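Long-range contact in ferric vibriobactin ABC transporter, periplasmic ferric vibriobactin-binding protein (Vibrio cholerae, PDB 3R5T), which binds ferric vibriobactin in the periplasm and probably hands it to an ABC transporter for uptake of siderophore-bound iron: residues Q22-T34 with A42-F56. Numbering follows the deposited sequence.
With VBN ((4S,5R)-N-{3-[(2,3-dihydroxybenzoyl)amino]propyl}-2-(2,3-dihydroxyphenyl)-N-[3-({[(4S,5R)-2-(2,3-dihydroxyphenyl)-5-met hyl-4,5-dihydro-1,3-oxazol-4-yl]carbonyl}amino)propyl]-5-methyl-4,5-dihydro-1,3-oxazole-4-carboxamide), chain B.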
ATOM      1  N   GLN A  22      14.239  -9.869  20.500  1.00 25.92           N
ATOM      2  CA  GLN A  22      13.564 -10.126  19.222  1.00 23.91           C
ATOM      3  C   GLN A  22      12.063 -10.268  19.436  1.00 20.12           C
ATOM      4  O   GLN A  22      11.612 -11.128  20.180  1.00 19.93           O
ATOM      5  CB  GLN A  22      14.081 -11.385  18.529  1.00 23.07           C
ATOM      6  CG  GLN A  22      13.470 -11.612  17.148  1.00 21.92           C
ATOM      7  CD  GLN A  22      14.164 -12.712  16.360  1.00 25.86           C
ATOM      8  OE1 GLN A  22      14.812 -13.584  16.942  1.00 27.65           O
ATOM      9  NE2 GLN A  22      14.029 -12.680  15.035  1.00 25.05           N
ATOM     10  N   PRO A  23      11.276  -9.431  18.763  1.00 18.78           N
ATOM     11  CA  PRO A  23       9.825  -9.521  18.920  1.00 17.29           C
ATOM     12  C   PRO A  23       9.252 -10.876  18.507  1.00 18.82           C
ATOM     13  O   PRO A  23       9.568 -11.405  17.436  1.00 20.30           O
ATOM     14  CB  PRO A  23       9.312  -8.429  17.980  1.00 18.04           C
ATOM     15  CG  PRO A  23      10.411  -7.422  17.961  1.00 20.74           C
ATOM     16  CD  PRO A  23      11.683  -8.232  18.008  1.00 18.74           C
ATOM     17  N   LYS A  24       8.398 -11.425  19.366  1.00 16.49           N
ATOM     18  CA  LYS A  24       7.701 -12.666  19.053  1.00 15.41           C
ATOM     19  C   LYS A  24       6.166 -12.510  19.096  1.00 16.84           C
ATOM     20  O   LYS A  24       5.430 -13.413  18.693  1.00 19.98           O
ATOM     21  CB  LYS A  24       8.152 -13.774  20.014  1.00 21.64           C
ATOM     22  CG  LYS A  24       9.654 -14.081  19.922  1.00 22.40           C
ATOM     23  CD  LYS A  24      10.007 -14.619  18.538  1.00 22.60           C
ATOM     24  CE  LYS A  24      11.523 -14.636  18.264  1.00 30.34           C
ATOM     25  NZ  LYS A  24      12.285 -15.442  19.255  1.00 34.47           N
ATOM     26  N   ARG A  25       5.683 -11.365  19.573  1.00 15.59           N
ATOM     27  CA  ARG A  25       4.243 -11.148  19.705  1.00 16.35           C
ATOM     28  C   ARG A  25       3.954  -9.735  19.252  1.00 18.30           C
ATOM     29  O   ARG A  25       3.846  -8.822  20.071  1.00 18.64           O
ATOM     30  CB  ARG A  25       3.767 -11.344  21.157  1.00 17.51           C
ATOM     31  CG  ARG A  25       3.983 -12.744  21.712  1.00 21.91           C
ATOM     32  CD  ARG A  25       2.724 -13.603  21.607  1.00 26.89           C
ATOM     33  NE  ARG A  25       1.529 -12.993  22.204  1.00 23.80           N
ATOM     34  CZ  ARG A  25       0.292 -13.349  21.877  1.00 25.03           C
ATOM     35  NH1 ARG A  25       0.106 -14.318  20.994  1.00 25.43           N
ATOM     36  NH2 ARG A  25      -0.760 -12.754  22.436  1.00 29.53           N
ATOM     37  N   ILE A  26       3.858  -9.552  17.941  1.00 17.76           N
ATOM     38  CA  ILE A  26       3.754  -8.212  17.370  1.00 16.89           C
ATOM     39  C   ILE A  26       2.290  -7.803  17.204  1.00 15.48           C
ATOM     40  O   ILE A  26       1.492  -8.566  16.674  1.00 15.97           O
ATOM     41  CB  ILE A  26       4.445  -8.140  15.989  1.00 16.16           C
ATOM     42  CG1 ILE A  26       5.912  -8.583  16.079  1.00 14.22           C
ATOM     43  CG2 ILE A  26       4.319  -6.745  15.405  1.00 16.15           C
ATOM     44  CD1 ILE A  26       6.527  -8.977  14.745  1.00 14.81           C
ATOM     45  N   LEU A  27       1.967  -6.590  17.644  1.00 17.03           N
ATOM     46  CA  LEU A  27       0.611  -6.043  17.533  1.00 15.36           C
ATOM     47  C   LEU A  27       0.634  -4.852  16.584  1.00 16.27           C
ATOM     48  O   LEU A  27       1.363  -3.882  16.805  1.00 16.73           O
ATOM     49  CB  LEU A  27       0.085  -5.608  18.915  1.00 14.09           C
ATOM     50  CG  LEU A  27      -1.394  -5.213  18.967  1.00 15.10           C
ATOM     51  CD1 LEU A  27      -2.012  -5.607  20.288  1.00 16.49           C
ATOM     52  CD2 LEU A  27      -1.531  -3.739  18.702  1.00 16.45           C
ATOM     53  N   SER A  28      -0.160  -4.927  15.521  1.00 14.16           N
ATOM     54  CA  SER A  28      -0.203  -3.821  14.579  1.00 14.46           C
ATOM     55  C   SER A  28      -1.392  -2.920  14.828  1.00 15.59           C
ATOM     56  O   SER A  28      -2.536  -3.398  14.919  1.00 15.63           O
ATOM     57  CB  SER A  28      -0.270  -4.331  13.144  1.00 15.15           C
ATOM     58  OG  SER A  28      -0.434  -3.230  12.269  1.00 15.06           O
ATOM     59  N   THR A  29      -1.125  -1.623  14.970  1.00 16.42           N
ATOM     60  CA  THR A  29      -2.208  -0.650  15.126  1.00 15.74           C
ATOM     61  C   THR A  29      -2.642  -0.012  13.812  1.00 16.19           C
ATOM     62  O   THR A  29      -3.521   0.857  13.816  1.00 16.41           O
ATOM     63  CB  THR A  29      -1.858   0.494  16.118  1.00 15.15           C
ATOM     64  OG1 THR A  29      -0.850   1.351  15.553  1.00 14.76           O
ATOM     65  CG2 THR A  29      -1.351  -0.073  17.445  1.00 15.60           C
ATOM     66  N   ALA A  30      -2.011  -0.440  12.713  1.00 13.42           N
ATOM     67  CA  ALA A  30      -2.279   0.133  11.385  1.00 14.13           C
ATOM     68  C   ALA A  30      -2.555  -0.975  10.373  1.00 12.85           C
ATOM     69  O   ALA A  30      -1.642  -1.719   9.983  1.00 13.38           O
ATOM     70  CB  ALA A  30      -1.097   1.027  10.895  1.00 13.68           C
ATOM     71  N   VAL A  31      -3.804  -1.080   9.945  1.00 13.70           N
ATOM     72  CA  VAL A  31      -4.200  -2.124   9.012  1.00 14.71           C
ATOM     73  C   VAL A  31      -3.316  -2.126   7.747  1.00 12.93           C
ATOM     74  O   VAL A  31      -3.004  -3.188   7.210  1.00 13.60           O
ATOM     75  CB  VAL A  31      -5.722  -2.005   8.690  1.00 13.93           C
ATOM     76  CG1 VAL A  31      -6.020  -0.704   7.920  1.00 16.32           C
ATOM     77  CG2 VAL A  31      -6.231  -3.237   7.929  1.00 13.68           C
ATOM     78  N   THR A  32      -2.885  -0.953   7.294  1.00 13.40           N
ATOM     79  CA  THR A  32      -1.989  -0.908   6.126  1.00 14.95           C
ATOM     80  C   THR A  32      -0.706  -1.691   6.362  1.00 15.69           C
ATOM     81  O   THR A  32      -0.246  -2.396   5.484  1.00 16.71           O
ATOM     82  CB  THR A  32      -1.606   0.529   5.722  1.00 13.86           C
ATOM     83  OG1 THR A  32      -2.793   1.246   5.395  1.00 14.50           O
ATOM     84  CG2 THR A  32      -0.690   0.524   4.498  1.00 15.05           C
ATOM     85  N   VAL A  33      -0.135  -1.582   7.556  1.00 14.67           N
ATOM     86  CA  VAL A  33       1.170  -2.179   7.788  1.00 13.59           C
ATOM     87  C   VAL A  33       1.057  -3.685   7.942  1.00 13.87           C
ATOM     88  O   VAL A  33       2.018  -4.412   7.694  1.00 15.93           O
ATOM     89  CB  VAL A  33       1.795  -1.580   9.027  1.00 13.66           C
ATOM     90  CG1 VAL A  33       3.086  -2.303   9.392  1.00 17.35           C
ATOM     91  CG2 VAL A  33       2.052  -0.099   8.787  1.00 14.36           C
ATOM     92  N   THR A  34      -0.119  -4.160   8.347  1.00 12.89           N
ATOM     93  CA  THR A  34      -0.284  -5.593   8.625  1.00 13.39           C
ATOM     94  C   THR A  34       0.004  -6.490   7.410  1.00 14.63           C
ATOM     95  O   THR A  34       0.583  -7.574   7.541  1.00 15.57           O
ATOM     96  CB  THR A  34      -1.669  -5.830   9.225  1.00 12.76           C
ATOM     97  OG1 THR A  34      -1.741  -5.087  10.440  1.00 13.95           O
ATOM     98  CG2 THR A  34      -1.906  -7.295   9.525  1.00 14.68           C
ATOM     99  N   ALA A  42       6.269 -12.185   9.675  1.00 16.45           N
ATOM    100  CA  ALA A  42       6.514 -11.719  11.035  1.00 16.59           C
ATOM    101  C   ALA A  42       5.391 -12.228  11.942  1.00 15.76           C
ATOM    102  O   ALA A  42       4.256 -12.409  11.501  1.00 16.94           O
ATOM    103  CB  ALA A  42       6.579 -10.202  11.084  1.00 17.17           C
ATOM    104  N   PRO A  43       5.719 -12.473  13.208  1.00 15.34           N
ATOM    105  CA  PRO A  43       4.738 -13.026  14.149  1.00 16.66           C
ATOM    106  C   PRO A  43       3.775 -11.963  14.647  1.00 18.50           C
ATOM    107  O   PRO A  43       3.757 -11.596  15.829  1.00 19.49           O
ATOM    108  CB  PRO A  43       5.610 -13.558  15.283  1.00 19.04           C
ATOM    109  CG  PRO A  43       6.872 -12.724  15.211  1.00 18.70           C
ATOM    110  CD  PRO A  43       7.082 -12.431  13.771  1.00 15.76           C
ATOM    111  N   VAL A  44       2.978 -11.446  13.715  1.00 15.11           N
ATOM    112  CA  VAL A  44       1.934 -10.490  14.056  1.00 15.35           C
ATOM    113  C   VAL A  44       0.738 -11.264  14.594  1.00 19.71           C
ATOM    114  O   VAL A  44       0.221 -12.182  13.957  1.00 23.24           O
ATOM    115  CB  VAL A  44       1.557  -9.534  12.873  1.00 16.19           C
ATOM    116  CG1 VAL A  44       1.216 -10.319  11.605  1.00 17.92           C
ATOM    117  CG2 VAL A  44       0.422  -8.594  13.302  1.00 16.36           C
ATOM    118  N   ILE A  45       0.344 -10.921  15.803  1.00 16.33           N
ATOM    119  CA  ILE A  45      -0.650 -11.735  16.492  1.00 17.88           C
ATOM    120  C   ILE A  45      -2.011 -11.041  16.625  1.00 16.93           C
ATOM    121  O   ILE A  45      -2.993 -11.662  17.029  1.00 19.05           O
ATOM    122  CB  ILE A  45      -0.097 -12.305  17.841  1.00 19.04           C
ATOM    123  CG1 ILE A  45       0.486 -11.191  18.709  1.00 21.66           C
ATOM    124  CG2 ILE A  45       0.976 -13.347  17.564  1.00 17.49           C
ATOM    125  CD1 ILE A  45      -0.544 -10.297  19.369  1.00 22.69           C
ATOM    126  N   ALA A  46      -2.070  -9.776  16.216  1.00 17.04           N
ATOM    127  CA  ALA A  46      -3.297  -8.999  16.315  1.00 17.96           C
ATOM    128  C   ALA A  46      -3.123  -7.749  15.479  1.00 17.38           C
ATOM    129  O   ALA A  46      -2.009  -7.246  15.338  1.00 16.32           O
ATOM    130  CB  ALA A  46      -3.600  -8.638  17.779  1.00 19.15           C
ATOM    131  N   SER A  47      -4.210  -7.273  14.891  1.00 17.13           N
ATOM    132  CA  SER A  47      -4.157  -6.075  14.065  1.00 16.01           C
ATOM    133  C   SER A  47      -5.440  -5.280  14.163  1.00 16.84           C
ATOM    134  O   SER A  47      -6.536  -5.846  14.111  1.00 16.74           O
ATOM    135  CB  SER A  47      -3.910  -6.444  12.597  1.00 14.37           C
ATOM    136  OG  SER A  47      -4.007  -5.300  11.766  1.00 14.77           O
ATOM    137  N   ALA A  48      -5.295  -3.963  14.286  1.00 18.27           N
ATOM    138  CA  ALA A  48      -6.426  -3.072  14.075  1.00 17.78           C
ATOM    139  C   ALA A  48      -6.918  -3.164  12.630  1.00 14.54           C
ATOM    140  O   ALA A  48      -6.256  -3.739  11.754  1.00 14.74           O
ATOM    141  CB  ALA A  48      -6.062  -1.622  14.452  1.00 15.82           C
ATOM    142  N   ALA A  49      -8.094  -2.597  12.379  1.00 16.48           N
ATOM    143  CA  ALA A  49      -8.767  -2.754  11.095  1.00 15.76           C
ATOM    144  C   ALA A  49      -9.025  -1.415  10.403  1.00 14.94           C
ATOM    145  O   ALA A  49      -8.673  -0.344  10.917  1.00 14.96           O
ATOM    146  CB  ALA A  49     -10.103  -3.514  11.292  1.00 17.95           C
ATOM    147  N   THR A  50      -9.651  -1.456   9.236  1.00 17.46           N
ATOM    148  CA  THR A  50     -10.129  -0.209   8.607  1.00 18.56           C
ATOM    149  C   THR A  50     -11.190   0.476   9.483  1.00 18.89           C
ATOM    150  O   THR A  50     -11.612  -0.087  10.484  1.00 18.13           O
ATOM    151  CB  THR A  50     -10.768  -0.497   7.254  1.00 17.34           C
ATOM    152  OG1 THR A  50     -11.930  -1.313   7.470  1.00 19.40           O
ATOM    153  CG2 THR A  50      -9.783  -1.225   6.340  1.00 14.96           C
ATOM    154  N   THR A  51     -11.620   1.683   9.105  1.00 20.99           N
ATOM    155  CA  THR A  51     -12.673   2.373   9.864  1.00 23.28           C
ATOM    156  C   THR A  51     -13.967   1.555   9.833  1.00 21.74           C
ATOM    157  O   THR A  51     -14.811   1.667  10.737  1.00 22.18           O
ATOM    158  CB  THR A  51     -12.952   3.797   9.327  1.00 30.82           C
ATOM    159  OG1 THR A  51     -13.441   3.716   7.986  1.00 33.81           O
ATOM    160  CG2 THR A  51     -11.699   4.648   9.346  1.00 29.37           C
ATOM    161  N   GLN A  52     -14.107   0.729   8.797  1.00 24.11           N
ATOM    162  CA  GLN A  52     -15.262  -0.155   8.625  1.00 24.88           C
ATOM    163  C   GLN A  52     -15.099  -1.543   9.269  1.00 22.74           C
ATOM    164  O   GLN A  52     -15.862  -2.467   8.990  1.00 23.53           O
ATOM    165  CB  GLN A  52     -15.593  -0.304   7.136  1.00 27.80           C
ATOM    166  CG  GLN A  52     -15.853   1.022   6.408  1.00 27.34           C
ATOM    167  CD  GLN A  52     -14.581   1.684   5.906  1.00 23.81           C
ATOM    168  OE1 GLN A  52     -13.532   1.037   5.764  1.00 23.47           O
ATOM    169  NE2 GLN A  52     -14.662   2.986   5.632  1.00 23.23           N
ATOM    170  N   SER A  53     -14.095  -1.683  10.121  1.00 20.22           N
ATOM    171  CA  SER A  53     -13.877  -2.927  10.852  1.00 19.82           C
ATOM    172  C   SER A  53     -13.528  -4.122   9.973  1.00 18.80           C
ATOM    173  O   SER A  53     -13.876  -5.251  10.300  1.00 19.72           O
ATOM    174  CB  SER A  53     -15.088  -3.239  11.733  1.00 19.98           C
ATOM    175  OG  SER A  53     -15.247  -2.210  12.692  1.00 22.74           O
ATOM    176  N   THR A  54     -12.772  -3.884   8.898  1.00 18.76           N
ATOM    177  CA  THR A  54     -12.368  -4.974   8.029  1.00 18.09           C
ATOM    178  C   THR A  54     -10.850  -5.066   7.912  1.00 16.69           C
ATOM    179  O   THR A  54     -10.140  -4.081   8.127  1.00 15.95           O
ATOM    180  CB  THR A  54     -12.943  -4.824   6.615  1.00 18.19           C
ATOM    181  OG1 THR A  54     -12.476  -3.602   6.024  1.00 23.78           O
ATOM    182  CG2 THR A  54     -14.482  -4.820   6.665  1.00 19.38           C
ATOM    183  N   PHE A  55     -10.391  -6.272   7.601  1.00 15.38           N
ATOM    184  CA  PHE A  55      -9.033  -6.509   7.115  1.00 14.99           C
ATOM    185  C   PHE A  55      -9.035  -6.349   5.592  1.00 14.59           C
ATOM    186  O   PHE A  55     -10.026  -6.640   4.927  1.00 19.88           O
ATOM    187  CB  PHE A  55      -8.595  -7.940   7.441  1.00 16.55           C
ATOM    188  CG  PHE A  55      -8.168  -8.173   8.877  1.00 18.40           C
ATOM    189  CD1 PHE A  55      -7.806  -7.126   9.713  1.00 15.97           C
ATOM    190  CD2 PHE A  55      -8.076  -9.466   9.360  1.00 18.20           C
ATOM    191  CE1 PHE A  55      -7.379  -7.390  11.019  1.00 17.20           C
ATOM    192  CE2 PHE A  55      -7.651  -9.731  10.655  1.00 18.18           C
ATOM    193  CZ  PHE A  55      -7.300  -8.687  11.480  1.00 17.62           C
ATOM    194  N   PHE A  56      -7.912  -5.934   5.009  1.00 14.98           N
ATOM    195  CA  PHE A  56      -7.847  -5.850   3.541  1.00 13.79           C
ATOM    196  C   PHE A  56      -8.005  -7.223   2.918  1.00 15.03           C
ATOM    197  O   PHE A  56      -7.380  -8.193   3.371  1.00 16.52           O
ATOM    198  CB  PHE A  56      -6.557  -5.179   3.043  1.00 14.25           C
ATOM    199  CG  PHE A  56      -6.470  -3.709   3.347  1.00 15.97           C
ATOM    200  CD1 PHE A  56      -7.538  -2.859   3.077  1.00 16.37           C
ATOM    201  CD2 PHE A  56      -5.324  -3.171   3.903  1.00 14.12           C
ATOM    202  CE1 PHE A  56      -7.445  -1.500   3.353  1.00 15.98           C
ATOM    203  CE2 PHE A  56      -5.221  -1.809   4.170  1.00 15.58           C
ATOM    204  CZ  PHE A  56      -6.290  -0.982   3.915  1.00 15.23           C
TER
HETATM  205  C   VBN B   1     -10.609   8.923   3.024  1.00 20.18           C
HETATM  206  N   VBN B   1      -8.656   8.268   4.500  1.00 17.13           N
HETATM  207  O   VBN B   1     -10.103   9.945   2.698  1.00 19.18           O
HETATM  208  CA  VBN B   1     -10.063   8.100   4.183  1.00 19.99           C
HETATM  209  CB  VBN B   1     -10.730   8.427   5.572  1.00 21.71           C
HETATM  210  CAB VBN B   1     -10.901   0.349   2.246  1.00 20.62           C
HETATM  211  OAC VBN B   1      -9.253   8.836  -2.334  1.00 20.17           O
HETATM  212  OAD VBN B   1     -12.460   4.175   4.227  1.00 19.30           O
HETATM  213  OAF VBN B   1      -5.544   6.906   1.996  1.00 15.06           O
HETATM  214  OAG VBN B   1      -3.817  10.250   4.797  1.00 16.45           O
HETATM  215  OAH VBN B   1      -5.998   6.338   4.949  1.00 14.35           O
HETATM  216  OAI VBN B   1      -7.994   7.844   1.550  1.00 16.62           O
HETATM  217  OAJ VBN B   1      -6.130   9.026   4.053  1.00 13.91           O
HETATM  218  OAK VBN B   1      -8.206   5.496   3.613  1.00 14.83           O
HETATM  219  CAL VBN B   1      -5.341   7.487  -1.694  1.00 16.82           C
HETATM  220  CAM VBN B   1      -6.148  11.226   7.536  1.00 20.99           C
HETATM  221  CAN VBN B   1      -6.317   2.847   6.184  1.00 14.64           C
HETATM  222  CAO VBN B   1      -4.943   7.120  -0.364  1.00 15.82           C
HETATM  223  CAP VBN B   1      -4.955  11.111   6.767  1.00 18.90           C
HETATM  224  CAQ VBN B   1      -5.772   4.160   5.996  1.00 13.51           C
HETATM  225  CAR VBN B   1      -6.665   8.002  -1.947  1.00 18.33           C
HETATM  226  CAS VBN B   1      -7.334  10.607   7.113  1.00 19.79           C
HETATM  227  CAT VBN B   1      -7.512   2.459   5.525  1.00 15.99           C
HETATM  228  CAU VBN B   1     -12.239   9.326   0.066  1.00 20.51           C
HETATM  229  CAV VBN B   1     -13.708   6.812   1.995  1.00 19.77           C
HETATM  230  CAW VBN B   1     -10.926   9.987  -0.387  1.00 18.84           C
HETATM  231  CAX VBN B   1     -14.225   5.388   2.304  1.00 20.46           C
HETATM  232  CAY VBN B   1     -12.566   9.458   1.555  1.00 18.93           C
HETATM  233  CAZ VBN B   1     -12.554   7.289   2.894  1.00 18.41           C
HETATM  234  NBB VBN B   1      -9.694   9.251  -0.115  1.00 15.34           N
HETATM  235  NBC VBN B   1     -13.202   4.387   2.011  1.00 20.29           N
HETATM  236  NBD VBN B   1      -9.859   3.624   2.831  1.00 18.28           N
HETATM  237  OBF VBN B   1      -9.878   1.676   4.134  1.00 16.84           O
HETATM  238  CBG VBN B   1      -8.907   8.730  -1.210  1.00 19.44           C
HETATM  239  CBH VBN B   1     -12.342   3.863   3.077  1.00 19.50           C
HETATM  240  CBJ VBN B   1      -8.618   9.379   5.415  1.00 18.37           C
HETATM  241  CBK VBN B   1      -5.872   7.266   0.707  1.00 15.62           C
HETATM  242  CBL VBN B   1      -4.958  10.377   5.567  1.00 16.86           C
HETATM  243  CBM VBN B   1      -6.441   5.042   5.150  1.00 13.84           C
HETATM  244  CBN VBN B   1      -7.124   7.758   0.474  1.00 16.50           C
HETATM  245  CBO VBN B   1      -6.094   9.794   5.176  1.00 15.74           C
HETATM  246  CBP VBN B   1      -7.593   4.661   4.517  1.00 14.65           C
HETATM  247  CBQ VBN B   1      -7.534   8.138  -0.913  1.00 18.60           C
HETATM  248  CBR VBN B   1      -7.319   9.890   5.985  1.00 17.09           C
HETATM  249  CBS VBN B   1      -8.137   3.311   4.693  1.00 15.58           C
HETATM  250  CBU VBN B   1     -11.033   1.522   3.201  1.00 18.19           C
HETATM  251  CBW VBN B   1      -9.463   3.005   4.057  1.00 17.56           C
HETATM  252  CBX VBN B   1     -11.174   3.009   2.601  1.00 18.78           C
HETATM  253  NBY VBN B   1     -11.887   8.517   2.451  1.00 20.43           N
HETATM  254  OG1 VBN B   1      -9.798   9.419   6.188  1.00 21.39           O
HETATM  255  CG2 VBN B   1     -11.221   7.270   6.428  1.00 23.10           C
HETATM  256  O   HOH W   1      -6.019   0.329  11.577  1.00 16.00           O
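V31 packs against the chain at A48-T50 and the ring of F56 where a parallel beta-alpha-beta unit, strand 26-28, helix 31-39 and strand 44-49, opens onto the ferric vibriobactin pocket. With CG1 set between its backbone N and carbonyl carbon (chi1 66°), V31 sends that methyl to T50 N, while CG2 lies 4.0 Å above the F56 ring, displaced from the ring centre to its rim. T32 CA meets the edge of the same ring, whose CZ comes 4.0 Å from CAT of the siderophore. From the T50-S53 turn, Q52 NE2 donates to the ligand's amide oxygen OAD at 2.9 Å, nearly straight at 164°. T32 OG1, near a catechol ring, is hydrogen-bonded to D98 and R269.

Behind the pocket, backbone hydrogen bonds join the two strands, neighbours in a five-stranded parallel sheet whose middle strand is 26-28: I26 N donates to P43 O and I26 O accepts from I45 N; S28 N and O pair in the same way with A46 O and A48 N. At the far end, I45 CG1 sits 3.8 Å above the centre of the R25 guanidinium, whose NH2 bonds to E85 O, and I26 CD1 reaches P43 CD at 3.6 Å. Buried hydroxyls gather where the first turn of the helix meets the two strands: T34 OG1 is hydrogen-bonded to S28 OG at 2.9 Å and approaches S47 OG to 2.6 Å. S47 OG itself donates to A48 O at 2.7 Å, lying in the plane of that carbonyl and using one of its lone pairs.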